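Side-chain contacts in EGF family domain-containing protein (Toxoplasma gondii, PDB 4Z80), which binds a RON2-family peptide and probably acts in forming the moving junction through which the parasite enters host cells: residues A77-D80 with T81-T84; R260-T263 with H264-Y268; S394-S397 with S398-R401. One frame throughout, in Å; residues are numbered along the deposited sequence.

Interaction 1: A77-D80 with T81-T84; sequences AKID and TKTT
Lys82, in the first turn of helix 80-84, reaches back along the chain over Ile79 and Lys78. Its CB starts against the carbonyl of the residue it follows by three places, 3.4 Å from Ile79 O, and CG stays beside the same oxygen. With CG lying next to the backbone N (chi1 -74°) the side chain sets off back toward the loop, and a bend about the CG-CD bond (chi3 -116°) brings CE near Ile79 N and Ile79 CG1. NZ ends at Ala77 O, but CE and NZ both come implausibly close to that oxygen, so the placing of this whole end of the side chain, and the detail of the bond, is doubtful.

At the backbone, Ile79 O accepts Lys82 N at 2.9 Å, from above the carbonyl plane, and also takes a proton from a water that lies 2.6 Å from Thr83 OG1. Asp80 O has looser partners, Thr83 N and Thr84 N, both weakly bound at 3.4 Å. Ile79 CG2, meanwhile, lies 3.5 Å from Thr81 OG1, a hydroxyl that bonds to Tyr89 O. The Asp80 carboxylate bonds to His295 N through OD1 and to Thr296 OG1 through OD2, and Thr84 OG1 is also bonded to Thr296 OG1.

Chemically, the first helical turn is held by the carbonyl of Ile79 just before it and, weakly, by that of Asp80, while its acidic and hydroxyl side chains tie it to the start of strand 89-91 and to His295 and Thr296.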
ATOM      1  N   ALA A  77      19.331  10.708   2.671  1.00 22.94           N
ATOM      2  CA  ALA A  77      18.464   9.536   2.688  1.00 20.20           C
ATOM      3  C   ALA A  77      17.992   9.236   1.273  1.00 20.39           C
ATOM      4  O   ALA A  77      17.471  10.119   0.596  1.00 23.09           O
ATOM      5  CB  ALA A  77      17.279   9.759   3.603  1.00 21.10           C
ATOM      6  N   LYS A  78      18.175   7.999   0.825  1.00 18.21           N
ATOM      7  CA  LYS A  78      17.678   7.611  -0.488  1.00 18.38           C
ATOM      8  C   LYS A  78      16.233   7.147  -0.371  1.00 18.03           C
ATOM      9  O   LYS A  78      15.924   6.247   0.404  1.00 17.76           O
ATOM     10  CB  LYS A  78      18.541   6.512  -1.100  1.00 19.85           C
ATOM     11  CG  LYS A  78      18.099   6.103  -2.492  1.00 24.87           C
ATOM     12  CD  LYS A  78      19.062   5.107  -3.114  1.00 28.17           C
ATOM     13  CE  LYS A  78      18.589   4.683  -4.495  1.00 42.60           C
ATOM     14  NZ  LYS A  78      19.569   3.794  -5.174  1.00 47.85           N
ATOM     15  N   ILE A  79      15.353   7.780  -1.134  1.00 16.77           N
ATOM     16  CA  ILE A  79      13.967   7.347  -1.250  1.00 17.27           C
ATOM     17  C   ILE A  79      13.733   7.054  -2.728  1.00 16.07           C
ATOM     18  O   ILE A  79      14.148   7.835  -3.578  1.00 16.34           O
ATOM     19  CB  ILE A  79      12.991   8.411  -0.734  1.00 15.78           C
ATOM     20  CG1 ILE A  79      13.421   8.877   0.667  1.00 22.41           C
ATOM     21  CG2 ILE A  79      11.572   7.846  -0.714  1.00 19.58           C
ATOM     22  CD1 ILE A  79      12.549   9.912   1.258  1.00 29.69           C
ATOM     23  N   ASP A  80      13.095   5.928  -3.038  1.00 15.17           N
ATOM     24  CA  ASP A  80      13.027   5.453  -4.419  1.00 15.56           C
ATOM     25  C   ASP A  80      12.391   6.473  -5.365  1.00 14.00           C
ATOM     26  O   ASP A  80      12.755   6.553  -6.537  1.00 14.68           O
ATOM     27  CB  ASP A  80      12.272   4.117  -4.492  1.00 15.56           C
ATOM     28  CG  ASP A  80      10.825   4.216  -4.033  1.00 14.35           C
ATOM     29  OD1 ASP A  80      10.565   4.285  -2.803  1.00 14.31           O
ATOM     30  OD2 ASP A  80       9.944   4.185  -4.910  1.00 13.57           O
ATOM     31  N   THR A  81      11.465   7.272  -4.851  1.00 11.77           N
ATOM     32  CA  THR A  81      10.787   8.289  -5.657  1.00 11.67           C
ATOM     33  C   THR A  81      11.686   9.469  -6.067  1.00 12.81           C
ATOM     34  O   THR A  81      11.370  10.192  -7.015  1.00 13.48           O
ATOM     35  CB  THR A  81       9.560   8.824  -4.903  1.00 11.02           C
ATOM     36  OG1 THR A  81       9.923   9.039  -3.532  1.00 12.44           O
ATOM     37  CG2 THR A  81       8.420   7.803  -4.977  1.00 11.05           C
ATOM     38  N   LYS A  82      12.801   9.678  -5.378  1.00 12.47           N
ATOM     39  CA  LYS A  82      13.710  10.751  -5.791  1.00 14.50           C
ATOM     40  C   LYS A  82      14.177  10.512  -7.222  1.00 18.05           C
ATOM     41  O   LYS A  82      14.229  11.437  -8.035  1.00 19.64           O
ATOM     42  CB  LYS A  82      14.906  10.856  -4.853  1.00 16.61           C
ATOM     43  CG  LYS A  82      14.547  11.476  -3.536  1.00 24.96           C
ATOM     44  CD  LYS A  82      15.785  11.986  -2.824  1.00 43.91           C
ATOM     45  CE  LYS A  82      16.026  11.239  -1.544  1.00 28.57           C
ATOM     46  NZ  LYS A  82      16.828  12.078  -0.596  1.00 44.47           N
ATOM     47  N   THR A  83      14.473   9.261  -7.533  1.00 14.70           N
ATOM     48  CA  THR A  83      14.935   8.889  -8.865  1.00 16.64           C
ATOM     49  C   THR A  83      13.800   8.827  -9.879  1.00 16.06           C
ATOM     50  O   THR A  83      13.936   9.309 -10.999  1.00 18.63           O
ATOM     51  CB  THR A  83      15.641   7.524  -8.831  1.00 23.54           C
ATOM     52  OG1 THR A  83      16.817   7.624  -8.023  1.00 29.90           O
ATOM     53  CG2 THR A  83      16.032   7.053 -10.239  1.00 25.35           C
ATOM     54  N   THR A  84      12.680   8.229  -9.494  1.00 12.32           N
ATOM     55  CA  THR A  84      11.616   7.959 -10.441  1.00 14.53           C
ATOM     56  C   THR A  84      10.655   9.125 -10.634  1.00 13.68           C
ATOM     57  O   THR A  84      10.038   9.234 -11.690  1.00 13.63           O
ATOM     58  CB  THR A  84      10.798   6.752  -9.998  1.00 12.63           C
ATOM     59  OG1 THR A  84      10.267   7.019  -8.696  1.00 13.07           O
ATOM     60  CG2 THR A  84      11.664   5.482  -9.965  1.00 13.63           C
TER
HETATM   61  O   HOH W   1      16.043   7.622  -5.493  1.00 25.33           O

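Interaction 2: R260-T263 with H264-Y268; sequences RCTT and HCWPY
Thr262 and Thr263 meet His264, Cys265 and Trp266 where helix 252-262 runs out into a tight turn. Just before them, Cys261, in disulfide with Cys183, lends its carbonyl oxygen to a water that in turn accepts His264 N. At Thr262 the backbone O receives Cys265 N at 3.0 Å, the donor standing well above the carbonyl plane, and CB rests 3.9 Å from Cys265 SG. Thr262 OG1 bonds back to Leu258 O, and a second water, in the plane of the indole at its edge and 2.8 Å from Trp266 NE1, donates to Thr262 OG1. Thr263 comes next: CG2, anti to the backbone N (chi1 -71° for OG1), is laid over one face of the His264 imidazole, 4.2 Å from its centroid and only 8° off the normal, a CH-pi contact. Its O takes a weak bond from Trp266 N. His264 NE2 meanwhile is held by Asp175 OD2, which probably helps set the ring's rotation.

With Cys265 bonded to Cys161, this is a disulfide-braced helix end leading into a 3-10 turn, in the PAN-type part of the protein; the backbone of His264, Trp266 and Tyr268 hydrogen-bonds the bound RON2L1 peptide, making it part of the RON2-binding site.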
ATOM      1  N   ARG A 260       2.614   1.251   9.505  1.00 12.32           N
ATOM      2  CA  ARG A 260       2.859   2.347  10.434  1.00 11.60           C
ATOM      3  C   ARG A 260       3.865   1.955  11.508  1.00 12.18           C
ATOM      4  O   ARG A 260       4.773   2.713  11.854  1.00 14.86           O
ATOM      5  CB  ARG A 260       1.542   2.769  11.091  1.00 13.52           C
ATOM      6  CG  ARG A 260       1.700   3.827  12.155  1.00 14.49           C
ATOM      7  CD  ARG A 260       0.382   4.163  12.806  1.00 16.40           C
ATOM      8  NE  ARG A 260       0.573   5.109  13.889  1.00 14.60           N
ATOM      9  CZ  ARG A 260      -0.408   5.580  14.654  1.00 16.62           C
ATOM     10  NH1 ARG A 260      -1.653   5.177  14.463  1.00 16.03           N
ATOM     11  NH2 ARG A 260      -0.132   6.453  15.613  1.00 17.94           N
ATOM     12  N   CYS A 261       3.697   0.747  12.022  1.00 14.53           N
ATOM     13  CA  CYS A 261       4.399   0.346  13.234  1.00 14.39           C
ATOM     14  C   CYS A 261       5.779  -0.264  13.001  1.00 18.92           C
ATOM     15  O   CYS A 261       6.546  -0.412  13.953  1.00 16.55           O
ATOM     16  CB  CYS A 261       3.544  -0.652  14.016  1.00 13.50           C
ATOM     17  SG  CYS A 261       1.984   0.020  14.607  1.00 17.12           S
ATOM     18  N   THR A 262       6.104  -0.621  11.760  1.00 15.46           N
ATOM     19  CA  THR A 262       7.327  -1.388  11.498  1.00 12.83           C
ATOM     20  C   THR A 262       8.455  -0.609  10.813  1.00 13.82           C
ATOM     21  O   THR A 262       9.486  -1.188  10.497  1.00 14.70           O
ATOM     22  CB  THR A 262       7.032  -2.637  10.633  1.00 12.39           C
ATOM     23  OG1 THR A 262       6.324  -2.264   9.439  1.00 14.90           O
ATOM     24  CG2 THR A 262       6.208  -3.643  11.414  1.00 15.86           C
ATOM     25  N   THR A 263       8.274   0.693  10.598  1.00 13.55           N
ATOM     26  CA  THR A 263       9.317   1.531  10.009  1.00 12.84           C
ATOM     27  C   THR A 263      10.704   1.304  10.615  1.00 14.71           C
ATOM     28  O   THR A 263      11.686   1.118   9.892  1.00 14.58           O
ATOM     29  CB  THR A 263       8.941   3.023  10.156  1.00 12.82           C
ATOM     30  OG1 THR A 263       7.842   3.317   9.278  1.00 14.60           O
ATOM     31  CG2 THR A 263      10.119   3.957   9.847  1.00 15.93           C
ATOM     32  N   HIS A 264      10.793   1.309  11.940  1.00 15.22           N
ATOM     33  CA  HIS A 264      12.107   1.274  12.578  1.00 12.90           C
ATOM     34  C   HIS A 264      12.709  -0.122  12.653  1.00 14.29           C
ATOM     35  O   HIS A 264      13.820  -0.291  13.148  1.00 15.52           O
ATOM     36  CB  HIS A 264      12.028   1.895  13.970  1.00 15.21           C
ATOM     37  CG  HIS A 264      11.706   3.352  13.928  1.00 14.93           C
ATOM     38  ND1 HIS A 264      12.532   4.269  13.318  1.00 16.69           N
ATOM     39  CD2 HIS A 264      10.631   4.043  14.370  1.00 15.73           C
ATOM     40  CE1 HIS A 264      11.986   5.469  13.398  1.00 15.70           C
ATOM     41  NE2 HIS A 264      10.834   5.359  14.034  1.00 14.72           N
ATOM     42  N   CYS A 265      11.983  -1.113  12.149  1.00 14.48           N
ATOM     43  CA  CYS A 265      12.500  -2.473  12.037  1.00 13.52           C
ATOM     44  C   CYS A 265      13.523  -2.607  10.918  1.00 14.60           C
ATOM     45  O   CYS A 265      14.264  -3.584  10.875  1.00 16.02           O
ATOM     46  CB  CYS A 265      11.361  -3.458  11.788  1.00 13.76           C
ATOM     47  SG  CYS A 265      10.032  -3.419  13.014  1.00 16.30           S
ATOM     48  N   TRP A 266      13.547  -1.638  10.004  1.00 15.53           N
ATOM     49  CA  TRP A 266      14.437  -1.698   8.851  1.00 13.97           C
ATOM     50  C   TRP A 266      15.670  -0.851   9.087  1.00 13.38           C
ATOM     51  O   TRP A 266      15.596   0.201   9.724  1.00 16.65           O
ATOM     52  CB  TRP A 266      13.723  -1.229   7.581  1.00 12.63           C
ATOM     53  CG  TRP A 266      12.392  -1.852   7.411  1.00 13.52           C
ATOM     54  CD1 TRP A 266      11.191  -1.213   7.425  1.00 14.26           C
ATOM     55  CD2 TRP A 266      12.107  -3.242   7.213  1.00 12.07           C
ATOM     56  NE1 TRP A 266      10.174  -2.113   7.242  1.00 13.73           N
ATOM     57  CE2 TRP A 266      10.708  -3.367   7.109  1.00 12.28           C
ATOM     58  CE3 TRP A 266      12.895  -4.393   7.108  1.00 13.68           C
ATOM     59  CZ2 TRP A 266      10.078  -4.598   6.904  1.00 12.26           C
ATOM     60  CZ3 TRP A 266      12.266  -5.616   6.904  1.00 12.42           C
ATOM     61  CH2 TRP A 266      10.876  -5.708   6.804  1.00 12.13           C
ATOM     62  N   PRO A 267      16.818  -1.291   8.561  1.00 12.74           N
ATOM     63  CA  PRO A 267      18.044  -0.529   8.788  1.00 14.68           C
ATOM     64  C   PRO A 267      18.139   0.696   7.890  1.00 16.33           C
ATOM     65  O   PRO A 267      17.743   0.635   6.720  1.00 16.13           O
ATOM     66  CB  PRO A 267      19.138  -1.533   8.442  1.00 15.85           C
ATOM     67  CG  PRO A 267      18.532  -2.372   7.388  1.00 14.22           C
ATOM     68  CD  PRO A 267      17.065  -2.484   7.730  1.00 14.63           C
ATOM     69  N   TYR A 268      18.645   1.793   8.440  1.00 14.74           N
ATOM     70  CA  TYR A 268      19.027   2.945   7.642  1.00 15.38           C
ATOM     71  C   TYR A 268      20.412   3.443   8.031  1.00 18.52           C
ATOM     72  O   TYR A 268      20.695   3.670   9.208  1.00 17.63           O
ATOM     73  CB  TYR A 268      18.032   4.103   7.782  1.00 16.12           C
ATOM     74  CG  TYR A 268      18.578   5.347   7.120  1.00 16.19           C
ATOM     75  CD1 TYR A 268      18.693   5.422   5.736  1.00 15.98           C
ATOM     76  CD2 TYR A 268      19.035   6.418   7.875  1.00 16.38           C
ATOM     77  CE1 TYR A 268      19.222   6.536   5.126  1.00 16.70           C
ATOM     78  CE2 TYR A 268      19.570   7.540   7.267  1.00 17.93           C
ATOM     79  CZ  TYR A 268      19.654   7.592   5.892  1.00 18.76           C
ATOM     80  OH  TYR A 268      20.185   8.698   5.276  1.00 24.50           O
TER
HETATM   81  O   HOH W   2       8.652   1.420  13.873  1.00 21.50           O
HETATM   82  O   HOH W   3       7.509  -1.111   7.307  1.00 13.81           O

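Interaction 3: S394-S397 with S398-R401; sequences SSLS and SQVR. With SO4 (sulfate ion), chain J.
Ser398 follows directly on Ser397 and carries the chain round, bringing the next two backbone N-H groups back to the carbonyl oxygen of Leu396. Gln399 is the first to use it: its N reaches Leu396 O at 2.9 Å from above the carbonyl plane, and its CB sits 3.5 Å from the same oxygen. With CG anti to the backbone N (chi1 175°), the extended chain sets the amide alongside the Leu396 side chain, Gln399 OE1 4.3 Å from Leu396 CD2, with NE2 bonded to Met387 O.

Val400 supplies the second donor. Its N comes almost straight down the carbonyl bond of Leu396, at 3.1 Å from the oxygen and with an N-H...O angle of 165°, so two amides grip one oxygen from different directions. Val400 CG2 closes in beside them, against that oxygen and Ser397 CA, while the side chain also leans on Ala391.

Arg401 finishes the segment by curling back, its chain bent at chi2 (-77°) and at chi3. NE donates to Val400 O at 3.0 Å, from above that carbonyl's plane. NH1 goes to Ser397 O at 3.3 Å, this time in the carbonyl plane, on a lone pair and in the plane of the guanidinium. The two carbonyl oxygens, Ser397 O and Val400 O, lie close together, and the positive group probably eases their repulsion. At the outer edge NH1 and NH2 hold a sulfate side by side, NH1 to O3 at 2.8 Å and NH2 to O2 at 2.9 Å.

A type I turn over Ser394 to Ser397, closed by Ser397 N to Ser394 O, runs into an alpha-turn closed by Leu396 O and Val400 N, in the surface loop between helix 378-387 and strand 405-410, with an arginine-bound anion, probably from the crystallisation liquor, bound beside it.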
ATOM      1  N   SER A 394       3.327  15.247 -11.307  1.00 11.82           N
ATOM      2  CA  SER A 394       3.354  16.191 -12.443  1.00 14.33           C
ATOM      3  C   SER A 394       3.150  15.598 -13.834  1.00 11.35           C
ATOM      4  O   SER A 394       2.285  16.059 -14.580  1.00 13.32           O
ATOM      5  CB  SER A 394       4.670  16.974 -12.452  1.00 14.65           C
ATOM      6  OG  SER A 394       4.767  17.804 -11.308  1.00 19.75           O
ATOM      7  N   SER A 395       3.921  14.583 -14.201  1.00 13.30           N
ATOM      8  CA  SER A 395       4.018  14.224 -15.606  1.00 13.05           C
ATOM      9  C   SER A 395       2.730  13.675 -16.226  1.00 13.13           C
ATOM     10  O   SER A 395       2.542  13.788 -17.435  1.00 13.37           O
ATOM     11  CB  SER A 395       5.152  13.224 -15.802  1.00 16.74           C
ATOM     12  OG  SER A 395       4.928  12.045 -15.074  1.00 25.59           O
ATOM     13  N   LEU A 396       1.835  13.104 -15.417  1.00 12.20           N
ATOM     14  CA  LEU A 396       0.570  12.565 -15.929  1.00 12.31           C
ATOM     15  C   LEU A 396      -0.592  13.574 -15.946  1.00 14.12           C
ATOM     16  O   LEU A 396      -1.730  13.217 -16.268  1.00 13.36           O
ATOM     17  CB  LEU A 396       0.166  11.342 -15.101  1.00 13.22           C
ATOM     18  CG  LEU A 396       1.040  10.110 -15.304  1.00 14.25           C
ATOM     19  CD1 LEU A 396       0.739   9.021 -14.288  1.00 18.80           C
ATOM     20  CD2 LEU A 396       0.898   9.558 -16.698  1.00 16.49           C
ATOM     21  N   SER A 397      -0.311  14.835 -15.626  1.00 11.95           N
ATOM     22  CA  SER A 397      -1.368  15.845 -15.530  1.00 12.48           C
ATOM     23  C   SER A 397      -2.155  16.049 -16.832  1.00 15.27           C
ATOM     24  O   SER A 397      -3.325  16.450 -16.807  1.00 15.54           O
ATOM     25  CB  SER A 397      -0.773  17.180 -15.074  1.00 14.84           C
ATOM     26  OG  SER A 397       0.037  17.731 -16.099  1.00 15.50           O
ATOM     27  N   SER A 398      -1.529  15.775 -17.970  1.00 11.60           N
ATOM     28  CA  SER A 398      -2.175  15.953 -19.268  1.00 12.72           C
ATOM     29  C   SER A 398      -3.152  14.812 -19.551  1.00 13.46           C
ATOM     30  O   SER A 398      -4.020  14.928 -20.420  1.00 14.90           O
ATOM     31  CB  SER A 398      -1.118  16.041 -20.374  1.00 13.16           C
ATOM     32  OG  SER A 398      -0.279  14.901 -20.356  1.00 13.69           O
ATOM     33  N   GLN A 399      -3.001  13.721 -18.804  1.00 12.47           N
ATOM     34  CA  GLN A 399      -3.866  12.554 -18.960  1.00 12.46           C
ATOM     35  C   GLN A 399      -5.025  12.572 -17.969  1.00 12.05           C
ATOM     36  O   GLN A 399      -6.176  12.425 -18.369  1.00 11.91           O
ATOM     37  CB  GLN A 399      -3.064  11.264 -18.790  1.00 11.44           C
ATOM     38  CG  GLN A 399      -3.908  10.002 -18.808  1.00 13.54           C
ATOM     39  CD  GLN A 399      -3.054   8.757 -18.814  1.00 16.30           C
ATOM     40  OE1 GLN A 399      -2.121   8.633 -19.615  1.00 15.12           O
ATOM     41  NE2 GLN A 399      -3.357   7.823 -17.909  1.00 14.41           N
ATOM     42  N   VAL A 400      -4.726  12.709 -16.681  1.00 11.15           N
ATOM     43  CA  VAL A 400      -5.799  12.739 -15.697  1.00 10.73           C
ATOM     44  C   VAL A 400      -6.602  14.028 -15.843  1.00 12.18           C
ATOM     45  O   VAL A 400      -6.074  15.062 -16.256  1.00 11.91           O
ATOM     46  CB  VAL A 400      -5.273  12.586 -14.250  1.00 11.08           C
ATOM     47  CG1 VAL A 400      -4.585  11.240 -14.083  1.00 13.02           C
ATOM     48  CG2 VAL A 400      -4.335  13.719 -13.867  1.00 12.58           C
ATOM     49  N   ARG A 401      -7.889  13.950 -15.508  1.00 10.65           N
ATOM     50  CA  ARG A 401      -8.851  15.010 -15.802  1.00 11.37           C
ATOM     51  C   ARG A 401      -9.645  15.477 -14.590  1.00 11.88           C
ATOM     52  O   ARG A 401     -10.421  16.426 -14.688  1.00 13.56           O
ATOM     53  CB  ARG A 401      -9.849  14.530 -16.853  1.00 10.60           C
ATOM     54  CG  ARG A 401      -9.271  14.094 -18.200  1.00 12.73           C
ATOM     55  CD  ARG A 401      -8.878  15.281 -19.065  1.00 17.43           C
ATOM     56  NE  ARG A 401      -7.565  15.782 -18.699  1.00 16.19           N
ATOM     57  CZ  ARG A 401      -7.039  16.918 -19.141  1.00 16.44           C
ATOM     58  NH1 ARG A 401      -5.827  17.273 -18.739  1.00 19.15           N
ATOM     59  NH2 ARG A 401      -7.715  17.692 -19.980  1.00 15.97           N
TER
HETATM   60  S   SO4 J 606      -5.200  20.272 -20.838  1.00 22.75           S
HETATM   61  O1  SO4 J 606      -4.557  21.567 -20.631  1.00 30.88           O
HETATM   62  O2  SO4 J 606      -6.571  20.338 -20.331  1.00 24.90           O
HETATM   63  O3  SO4 J 606      -4.434  19.242 -20.134  1.00 25.20           O
HETATM   64  O4  SO4 J 606      -5.256  19.970 -22.268  1.00 27.05           O

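Interactions 1 and 2 are neighbours in space though far apart in sequence: Tyr268 OH packs 3.2 Å from Ala77 CA, and the two centres lie about 17 Å apart. Through Ala77, then, residues 77-80 pack against Tyr268, whose backbone hydrogen-bonds the RON2L1 peptide, although 77-84 themselves touch no other chain of the assembly. Interaction 3 is on its own. Its nearest atoms are about 7 Å from interaction 1 and about 24 Å from interaction 2, with centres about 21 Å and 33 Å away, so the sulfate held there belongs to a site remote from the peptide contact of residues 264-268.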